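Local coordinates for protein branched-chain amino acid aminotransferase (Thermoproteus uzoniensis, PDB 5CE8) that transfers amino groups with the help of pyridoxal 5'-phosphate, probably between the branched-chain amino acids leucine, isoleucine or valine and 2-oxoglutarate, at residues A[14-19]-A[90-95]; A[104-109]-A[126-131]; A[145-150]-A[175-180]. All coordinates share one frame; numbering follows the deposited sequence.

Contact 1: residues A[14-19]-A[90-95]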
loop_
_atom_site.group_PDB
_atom_site.type_symbol
_atom_site.label_atom_id
_atom_site.label_comp_id
_atom_site.label_asym_id
_atom_site.label_seq_id
_atom_site.Cartn_x
_atom_site.Cartn_y
_atom_site.Cartn_z
ATOM N N LYS A 14 -30.193 27.601 26.163
ATOM C CA LYS A 14 -30.086 26.446 27.076
ATOM C C LYS A 14 -29.503 25.279 26.279
ATOM O O LYS A 14 -29.830 25.150 25.120
ATOM C CB LYS A 14 -31.478 26.027 27.570
ATOM C CG LYS A 14 -32.184 26.864 28.684
ATOM C CD LYS A 14 -31.353 27.175 29.889
ATOM C CE LYS A 14 -32.313 27.976 30.820
ATOM N NZ LYS A 14 -31.643 28.448 32.057
ATOM N N VAL A 15 -28.635 24.490 26.907
ATOM C CA VAL A 15 -27.965 23.332 26.349
ATOM C C VAL A 15 -28.130 22.193 27.353
ATOM O O VAL A 15 -28.109 22.374 28.571
ATOM C CB VAL A 15 -26.432 23.636 26.154
ATOM C CG1 VAL A 15 -25.633 22.349 25.919
ATOM C CG2 VAL A 15 -26.190 24.665 24.982
ATOM N N TRP A 16 -28.339 21.011 26.839
ATOM C CA TRP A 16 -28.479 19.861 27.704
ATOM C C TRP A 16 -27.112 19.274 27.978
ATOM O O TRP A 16 -26.293 18.966 27.084
ATOM C CB TRP A 16 -29.487 18.909 27.063
ATOM C CG TRP A 16 -30.021 17.722 27.750
ATOM C CD1 TRP A 16 -31.280 17.594 28.204
ATOM C CD2 TRP A 16 -29.436 16.404 27.855
ATOM N NE1 TRP A 16 -31.473 16.327 28.656
ATOM C CE2 TRP A 16 -30.379 15.572 28.442
ATOM C CE3 TRP A 16 -28.223 15.869 27.541
ATOM C CZ2 TRP A 16 -30.153 14.225 28.698
ATOM C CZ3 TRP A 16 -28.018 14.501 27.781
ATOM C CH2 TRP A 16 -28.948 13.722 28.380
ATOM N N LEU A 17 -26.897 19.041 29.257
ATOM C CA LEU A 17 -25.716 18.487 29.730
ATOM C C LEU A 17 -26.071 17.460 30.779
ATOM O O LEU A 17 -26.589 17.794 31.849
ATOM C CB LEU A 17 -24.923 19.632 30.274
ATOM C CG LEU A 17 -23.524 19.310 30.743
ATOM C CD1 LEU A 17 -22.895 18.325 29.822
ATOM C CD2 LEU A 17 -22.638 20.545 30.810
ATOM N N ASP A 18 -25.848 16.201 30.471
ATOM C CA ASP A 18 -26.137 15.151 31.403
ATOM C C ASP A 18 -27.467 15.204 32.150
ATOM O O ASP A 18 -27.573 15.092 33.407
ATOM C CB ASP A 18 -24.965 15.016 32.349
ATOM C CG ASP A 18 -23.833 14.197 31.725
ATOM O OD1 ASP A 18 -24.026 13.625 30.654
ATOM O OD2 ASP A 18 -22.759 14.152 32.311
ATOM N N GLY A 19 -28.500 15.333 31.353
ATOM C CA GLY A 19 -29.831 15.345 31.883
ATOM C C GLY A 19 -30.271 16.633 32.535
ATOM O O GLY A 19 -31.270 16.578 33.183
ATOM N N VAL A 90 -35.638 17.097 22.025
ATOM C CA VAL A 90 -36.940 17.726 21.957
ATOM C C VAL A 90 -37.163 18.760 23.081
ATOM O O VAL A 90 -37.676 19.872 22.788
ATOM C CB VAL A 90 -38.069 16.650 21.850
ATOM C CG1 VAL A 90 -39.411 17.158 22.318
ATOM C CG2 VAL A 90 -38.134 16.154 20.437
ATOM N N GLU A 91 -36.670 18.467 24.284
ATOM C CA GLU A 91 -36.706 19.411 25.400
ATOM C C GLU A 91 -35.773 20.534 25.239
ATOM O O GLU A 91 -36.111 21.622 25.631
ATOM C CB GLU A 91 -36.379 18.727 26.712
ATOM C CG GLU A 91 -37.448 17.719 27.142
ATOM C CD GLU A 91 -36.856 16.558 27.931
ATOM O OE1 GLU A 91 -35.691 16.685 28.345
ATOM O OE2 GLU A 91 -37.519 15.502 28.138
ATOM N N THR A 92 -34.589 20.316 24.671
ATOM C CA THR A 92 -33.663 21.451 24.445
ATOM C C THR A 92 -34.216 22.463 23.442
ATOM O O THR A 92 -34.105 23.716 23.641
ATOM C CB THR A 92 -32.291 20.961 23.936
ATOM O OG1 THR A 92 -31.870 19.940 24.810
ATOM C CG2 THR A 92 -31.233 22.065 23.875
ATOM N N VAL A 93 -34.793 21.940 22.358
ATOM C CA VAL A 93 -35.425 22.817 21.422
ATOM C C VAL A 93 -36.553 23.602 22.132
ATOM O O VAL A 93 -36.617 24.864 22.025
ATOM C CB VAL A 93 -35.880 22.050 20.157
ATOM C CG1 VAL A 93 -36.500 22.982 19.186
ATOM C CG2 VAL A 93 -34.683 21.298 19.484
ATOM N N ARG A 94 -37.413 22.873 22.838
ATOM C CA ARG A 94 -38.560 23.493 23.515
ATOM C C ARG A 94 -38.149 24.551 24.546
ATOM O O ARG A 94 -38.671 25.684 24.544
ATOM C CB ARG A 94 -39.382 22.431 24.215
ATOM C CG ARG A 94 -40.358 21.745 23.341
ATOM C CD ARG A 94 -41.322 21.023 24.225
ATOM N NE ARG A 94 -42.147 20.191 23.401
ATOM C CZ ARG A 94 -42.450 18.913 23.614
ATOM N NH1 ARG A 94 -42.012 18.231 24.697
ATOM N NH2 ARG A 94 -43.224 18.321 22.712
ATOM N N ALA A 95 -37.160 24.204 25.370
ATOM C CA ALA A 95 -36.577 25.140 26.318
ATOM C C ALA A 95 -36.208 26.442 25.699
ATOM O O ALA A 95 -36.444 27.500 26.287
ATOM C CB ALA A 95 -35.365 24.550 27.019
HETATM O O HOH W 1 -33.770 14.311 29.579
#

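Contact 2: residues A[104-109]-A[126-131]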
loop_
_atom_site.group_PDB
_atom_site.type_symbol
_atom_site.label_atom_id
_atom_site.label_comp_id
_atom_site.label_asym_id
_atom_site.label_seq_id
_atom_site.Cartn_x
_atom_site.Cartn_y
_atom_site.Cartn_z
ATOM N N ILE A 104 -28.556 20.772 15.335
ATOM C CA ILE A 104 -28.418 20.232 16.668
ATOM C C ILE A 104 -27.108 19.340 16.779
ATOM O O ILE A 104 -26.875 18.404 15.976
ATOM C CB ILE A 104 -29.662 19.383 16.949
ATOM C CG1 ILE A 104 -30.975 20.262 16.920
ATOM C CG2 ILE A 104 -29.566 18.698 18.299
ATOM C CD1 ILE A 104 -32.164 19.453 16.418
ATOM N N ARG A 105 -26.258 19.677 17.723
ATOM C CA ARG A 105 -25.031 18.926 17.964
ATOM C C ARG A 105 -24.976 18.135 19.296
ATOM O O ARG A 105 -24.758 18.767 20.398
ATOM C CB ARG A 105 -23.921 19.915 18.044
ATOM C CG ARG A 105 -22.568 19.287 18.404
ATOM C CD ARG A 105 -22.042 18.145 17.523
ATOM N NE ARG A 105 -21.939 18.364 16.085
ATOM C CZ ARG A 105 -20.926 18.926 15.442
ATOM N NH1 ARG A 105 -19.847 19.452 16.039
ATOM N NH2 ARG A 105 -21.004 19.000 14.137
ATOM N N PRO A 106 -25.210 16.815 19.231
ATOM C CA PRO A 106 -24.952 15.944 20.382
ATOM C C PRO A 106 -23.484 15.628 20.384
ATOM O O PRO A 106 -22.941 15.232 19.321
ATOM C CB PRO A 106 -25.768 14.686 20.117
ATOM C CG PRO A 106 -26.633 14.992 19.066
ATOM C CD PRO A 106 -26.134 16.199 18.303
ATOM N N VAL A 107 -22.828 15.811 21.530
ATOM C CA VAL A 107 -21.489 15.497 21.698
ATOM C C VAL A 107 -21.309 14.669 22.959
ATOM O O VAL A 107 -21.768 15.046 24.016
ATOM C CB VAL A 107 -20.546 16.687 21.649
ATOM C CG1 VAL A 107 -20.888 17.762 22.612
ATOM C CG2 VAL A 107 -19.112 16.233 21.798
ATOM N N ALA A 108 -20.752 13.483 22.791
ATOM C CA ALA A 108 -20.388 12.585 23.864
ATOM C C ALA A 108 -18.860 12.572 24.115
ATOM O O ALA A 108 -18.064 12.190 23.183
ATOM C CB ALA A 108 -20.731 11.172 23.468
ATOM N N TYR A 109 -18.465 12.711 25.384
ATOM C CA TYR A 109 -17.031 12.950 25.764
ATOM C C TYR A 109 -16.841 12.721 27.266
ATOM O O TYR A 109 -17.798 12.630 28.006
ATOM C CB TYR A 109 -16.640 14.405 25.417
ATOM C CG TYR A 109 -17.491 15.317 26.228
ATOM C CD1 TYR A 109 -18.767 15.638 25.803
ATOM C CD2 TYR A 109 -17.126 15.672 27.504
ATOM C CE1 TYR A 109 -19.631 16.448 26.593
ATOM C CE2 TYR A 109 -17.963 16.491 28.280
ATOM C CZ TYR A 109 -19.240 16.862 27.846
ATOM O OH TYR A 109 -20.136 17.610 28.678
ATOM N N VAL A 126 -22.962 13.509 27.943
ATOM C CA VAL A 126 -23.545 13.933 26.703
ATOM C C VAL A 126 -24.026 15.381 26.833
ATOM O O VAL A 126 -24.643 15.762 27.783
ATOM C CB VAL A 126 -24.629 13.038 26.171
ATOM C CG1 VAL A 126 -25.189 13.622 24.857
ATOM C CG2 VAL A 126 -24.088 11.628 25.922
ATOM N N ALA A 127 -23.611 16.225 25.920
ATOM C CA ALA A 127 -24.179 17.596 25.810
ATOM C C ALA A 127 -24.832 17.709 24.462
ATOM O O ALA A 127 -24.326 17.117 23.420
ATOM C CB ALA A 127 -23.095 18.638 25.968
ATOM N N ILE A 128 -25.923 18.447 24.443
ATOM C CA ILE A 128 -26.746 18.638 23.255
ATOM C C ILE A 128 -27.155 20.062 23.177
ATOM O O ILE A 128 -27.891 20.599 24.030
ATOM C CB ILE A 128 -28.038 17.868 23.205
ATOM C CG1 ILE A 128 -27.826 16.396 23.142
ATOM C CG2 ILE A 128 -28.901 18.311 22.002
ATOM C CD1 ILE A 128 -29.005 15.595 23.671
ATOM N N ALA A 129 -26.669 20.657 22.118
ATOM C CA ALA A 129 -26.934 22.041 21.749
ATOM C C ALA A 129 -27.697 22.098 20.454
ATOM O O ALA A 129 -27.421 21.298 19.500
ATOM C CB ALA A 129 -25.641 22.766 21.556
ATOM N N ALA A 130 -28.601 23.080 20.432
ATOM C CA ALA A 130 -29.478 23.414 19.305
ATOM C C ALA A 130 -29.246 24.856 18.892
ATOM O O ALA A 130 -29.427 25.741 19.710
ATOM C CB ALA A 130 -30.918 23.217 19.718
ATOM N N ILE A 131 -28.818 25.090 17.650
ATOM C CA ILE A 131 -28.440 26.365 17.217
ATOM C C ILE A 131 -29.121 26.787 15.891
ATOM O O ILE A 131 -29.247 25.985 14.951
ATOM C CB ILE A 131 -26.860 26.437 17.190
ATOM C CG1 ILE A 131 -26.270 26.594 15.792
ATOM C CG2 ILE A 131 -26.222 25.242 17.928
ATOM C CD1 ILE A 131 -24.770 26.861 15.788
#

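Contact 3: residues A[145-150]-A[175-180]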
loop_
_atom_site.group_PDB
_atom_site.type_symbol
_atom_site.label_atom_id
_atom_site.label_comp_id
_atom_site.label_asym_id
_atom_site.label_seq_id
_atom_site.Cartn_x
_atom_site.Cartn_y
_atom_site.Cartn_z
ATOM N N ALA A 145 -12.054 20.608 -5.000
ATOM C CA ALA A 145 -10.710 20.237 -5.286
ATOM C C ALA A 145 -10.423 18.887 -4.667
ATOM O O ALA A 145 -10.754 18.615 -3.511
ATOM C CB ALA A 145 -9.725 21.269 -4.804
ATOM N N VAL A 146 -9.823 17.986 -5.431
ATOM C CA VAL A 146 -9.310 16.737 -4.755
ATOM C C VAL A 146 -8.087 17.183 -3.996
ATOM O O VAL A 146 -7.157 17.813 -4.592
ATOM C CB VAL A 146 -8.840 15.534 -5.729
ATOM C CG1 VAL A 146 -8.424 14.366 -4.860
ATOM C CG2 VAL A 146 -9.981 15.125 -6.747
ATOM N N VAL A 147 -8.071 16.907 -2.692
ATOM C CA VAL A 147 -6.964 17.291 -1.846
ATOM C C VAL A 147 -5.786 16.345 -1.705
ATOM O O VAL A 147 -5.827 15.163 -2.135
ATOM C CB VAL A 147 -7.439 17.739 -0.460
ATOM C CG1 VAL A 147 -8.316 18.880 -0.596
ATOM C CG2 VAL A 147 -8.179 16.638 0.320
ATOM N N SER A 148 -4.680 16.894 -1.164
ATOM C CA SER A 148 -3.426 16.120 -1.020
ATOM C C SER A 148 -3.538 15.098 0.126
ATOM O O SER A 148 -2.793 14.166 0.109
ATOM C CB SER A 148 -2.200 16.997 -0.689
ATOM O OG SER A 148 -2.440 17.743 0.559
ATOM N N TRP A 149 -4.368 15.395 1.144
ATOM C CA TRP A 149 -4.690 14.563 2.256
ATOM C C TRP A 149 -5.594 13.406 1.932
ATOM O O TRP A 149 -6.630 13.572 1.405
ATOM C CB TRP A 149 -5.395 15.425 3.358
ATOM C CG TRP A 149 -4.462 16.477 3.894
ATOM C CD1 TRP A 149 -4.447 17.763 3.522
ATOM C CD2 TRP A 149 -3.439 16.317 4.861
ATOM N NE1 TRP A 149 -3.475 18.403 4.172
ATOM C CE2 TRP A 149 -2.784 17.504 4.942
ATOM C CE3 TRP A 149 -2.918 15.243 5.534
ATOM C CZ2 TRP A 149 -1.643 17.701 5.795
ATOM C CZ3 TRP A 149 -1.819 15.407 6.358
ATOM C CH2 TRP A 149 -1.187 16.644 6.469
ATOM N N ARG A 150 -5.189 12.202 2.254
ATOM C CA ARG A 150 -6.058 11.076 2.100
ATOM C C ARG A 150 -6.934 10.895 3.331
ATOM O O ARG A 150 -6.505 11.242 4.418
ATOM C CB ARG A 150 -5.238 9.807 1.890
ATOM C CG ARG A 150 -4.296 9.871 0.709
ATOM C CD ARG A 150 -5.087 9.989 -0.619
ATOM N NE ARG A 150 -4.293 9.805 -1.848
ATOM C CZ ARG A 150 -3.955 10.769 -2.744
ATOM N NH1 ARG A 150 -4.263 12.063 -2.591
ATOM N NH2 ARG A 150 -3.275 10.420 -3.863
ATOM N N VAL A 175 -9.480 22.832 5.029
ATOM C CA VAL A 175 -8.649 24.020 4.986
ATOM C C VAL A 175 -7.836 24.065 3.724
ATOM O O VAL A 175 -7.717 25.129 3.120
ATOM C CB VAL A 175 -7.753 24.126 6.233
ATOM C CG1 VAL A 175 -6.579 25.168 6.077
ATOM C CG2 VAL A 175 -8.648 24.393 7.444
ATOM N N GLU A 176 -7.282 22.935 3.312
ATOM C CA GLU A 176 -6.561 22.910 2.073
ATOM C C GLU A 176 -7.417 23.406 0.927
ATOM O O GLU A 176 -7.005 24.242 0.160
ATOM C CB GLU A 176 -6.040 21.502 1.723
ATOM C CG GLU A 176 -5.221 21.523 0.398
ATOM C CD GLU A 176 -4.712 20.184 -0.011
ATOM O OE1 GLU A 176 -4.784 19.848 -1.237
ATOM O OE2 GLU A 176 -4.258 19.445 0.904
ATOM N N ALA A 177 -8.646 22.934 0.804
ATOM C CA ALA A 177 -9.460 23.384 -0.291
ATOM C C ALA A 177 -9.866 24.873 -0.219
ATOM O O ALA A 177 -9.803 25.652 -1.187
ATOM C CB ALA A 177 -10.685 22.450 -0.408
ATOM N N ARG A 178 -10.231 25.283 0.975
ATOM C CA ARG A 178 -10.675 26.649 1.204
ATOM C C ARG A 178 -9.585 27.656 1.157
ATOM O O ARG A 178 -9.845 28.728 0.629
ATOM C CB ARG A 178 -11.403 26.707 2.527
ATOM C CG ARG A 178 -12.692 25.905 2.495
ATOM C CD ARG A 178 -13.323 25.800 3.884
ATOM N NE ARG A 178 -14.670 25.282 3.901
ATOM C CZ ARG A 178 -14.983 24.018 3.672
ATOM N NH1 ARG A 178 -14.013 23.130 3.318
ATOM N NH2 ARG A 178 -16.266 23.630 3.749
ATOM N N ALA A 179 -8.377 27.318 1.617
ATOM C CA ALA A 179 -7.171 28.203 1.483
ATOM C C ALA A 179 -6.943 28.677 0.022
ATOM O O ALA A 179 -6.638 29.834 -0.206
ATOM C CB ALA A 179 -5.908 27.551 2.032
ATOM N N ARG A 180 -7.177 27.801 -0.946
ATOM C CA ARG A 180 -7.246 28.184 -2.372
ATOM C C ARG A 180 -8.593 28.817 -2.893
ATOM O O ARG A 180 -8.740 29.098 -4.065
ATOM C CB ARG A 180 -6.797 26.964 -3.187
HETATM O O HOH W 2 -2.328 20.674 2.805
#

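Contact 1: residues A[14-19]-A[90-95]
T92 packs against K14 and W16 where helix 82-95 lies on the antiparallel sheet of the class IV aminotransferase fold, next to its strand 14-17. The two segments run nearly antiparallel, at 158°, with their axes 8.0 Å apart at the closest point.

Van der Waals contact carries most of the interface. With its CG2 anti to the backbone N (chi1 -50° for OG1), T92 turns both branches to use: the methyl CG2 sits 3.6 Å from K14 O, and OG1 lies 3.4 Å from W16 CB. The hydroxyl's polar partner is A88 O, one turn back in its own helix. Further along, K14 CB meets A95 CB at 4.2 Å, after which the lysine chain bends at chi2 and carries NZ away to a salt bridge with D23.

The side chains of W16 and T92 cross at about a right angle. D18 C and G19 N of the turn after the strand lie on one face of the indole, offset toward its rim, while Y80 forms an edge-to-face pair with it.

Polar linkage between the segments is indirect. One water, in the indole plane at its edge, accepts from W16 NE1 at 3.2 Å and donates to E91 OE1 at 3.3 Å.

Contact 2: residues A[104-109]-A[126-131]
The ring of Y109 leans obliquely beside A127, its CE1 4.1 Å from A127 CB, with V107 C in plane at the ring edge. With CG between the backbone N and the carbonyl carbon (chi1 63°), the ring reaches across toward the neighbouring strand. The guanidinium of R105 leads away from strand 125-132 instead, to Y103 OH and to N37 and Y38 of the second subunit.

Segments 104-109 and 126-131 are neighbours in the antiparallel sheet of the class IV aminotransferase fold, with the P106 side chain about 6 Å from that of H63, which binds pyridoxal 5'-phosphate. R105-A129 and V107-A127 are hydrogen-bonded pairs. R105 N reaches A129 O and V107 N reaches A127 O, both at 2.7 Å; A127 N returns a bond of 2.9 Å to V107 O, in the carbonyl plane. The bond from A129 N to R105 O is longer, 3.2 Å, and its donor stands 47° above the plane of the R105 carbonyl.

On the face bearing I104, P106 and A108, I104 CG2 meets I128 CG2 at 3.8 Å and P106 CB meets I128 CG1 at 4.0 Å; V89 of helix 82-95 covers both isoleucines. On the other face, V31 and L32 of the second subunit pack on A127 and A129.

P106 occupies a non-hydrogen-bonded pair, so its missing N-H costs no bond to 126-131, and the buried amides of R105, V107, A127 and A129 all donate across the strands.

Contact 3: residues A[145-150]-A[175-180]
E176 reaches from helix 167-179 to the backbone and hydroxyl of S148, just beyond strand 142-146. The two elements belong to a beta-alpha-beta unit in which the helix connects strand 142-146 to the parallel strand 184-188, and the glutamate fastens the helix to the chain leaving the first strand.

The side chain of E176 is fully extended, with CG anti to the backbone N (chi1 -178°) and the chain straight beyond it, which gives it the length to span the gap. Its CB and CG slide past V147 in the opposite direction, both about 4.2 Å from V147 CG1; that same methyl touches A177 CB at 4.3 Å, a small apolar patch beside the polar end. At the carboxylate the two oxygens divide their partners. E176 OE1 accepts from S148 N at 3.0 Å, on its syn side and 20° out of the carboxylate plane, and also rests on V147 CA and CB. S148 OG gives E176 OE2 a short bond of 2.5 Å, again syn, and S148 N adds a weak one to the same oxygen. Both carboxylate oxygens therefore grip a single serine, limiting rotation of the group.

S148 can do this because its OG stands between the backbone N and the carbonyl carbon, on the same side as its N-H. The hydroxyl is also bonded to R246 of the third subunit, whose positive charge would probably support an ionised carboxylate; the same arginine makes a cation-pi contact with W149. The indole and carboxylate planes are 55° apart, and W149 CD1 comes obliquely to 3.1 Å from E176 OE2. A water completes the junction, accepting from W149 NE1 at 2.9 Å and donating to E176 OE2 at 3.0 Å.

How the contacts relate
Contacts 1 and 2 are neighbours in one sheet, their centres 9 Å apart, because strand 14-17 lies beside strand 125-132. W16 O and I128 N, 2.7 Å apart, probably form a hydrogen bond, and so do D18 OD1 and V126 N at 2.9 Å; helix 82-95 packs on both strands. Contact 3 joins the end of strand 142-146, in the mixed sheet, to helix 167-179; its centre is about 28 Å from that of contact 2 and 36 Å from that of contact 1. Contact 2 comes closest to the cofactor: the R105 side chain is about 7 Å from pyridoxal phosphate, against about 12 Å for V147. Contacts 2 and 3 both touch the second subunit; contact 1 touches no other chain.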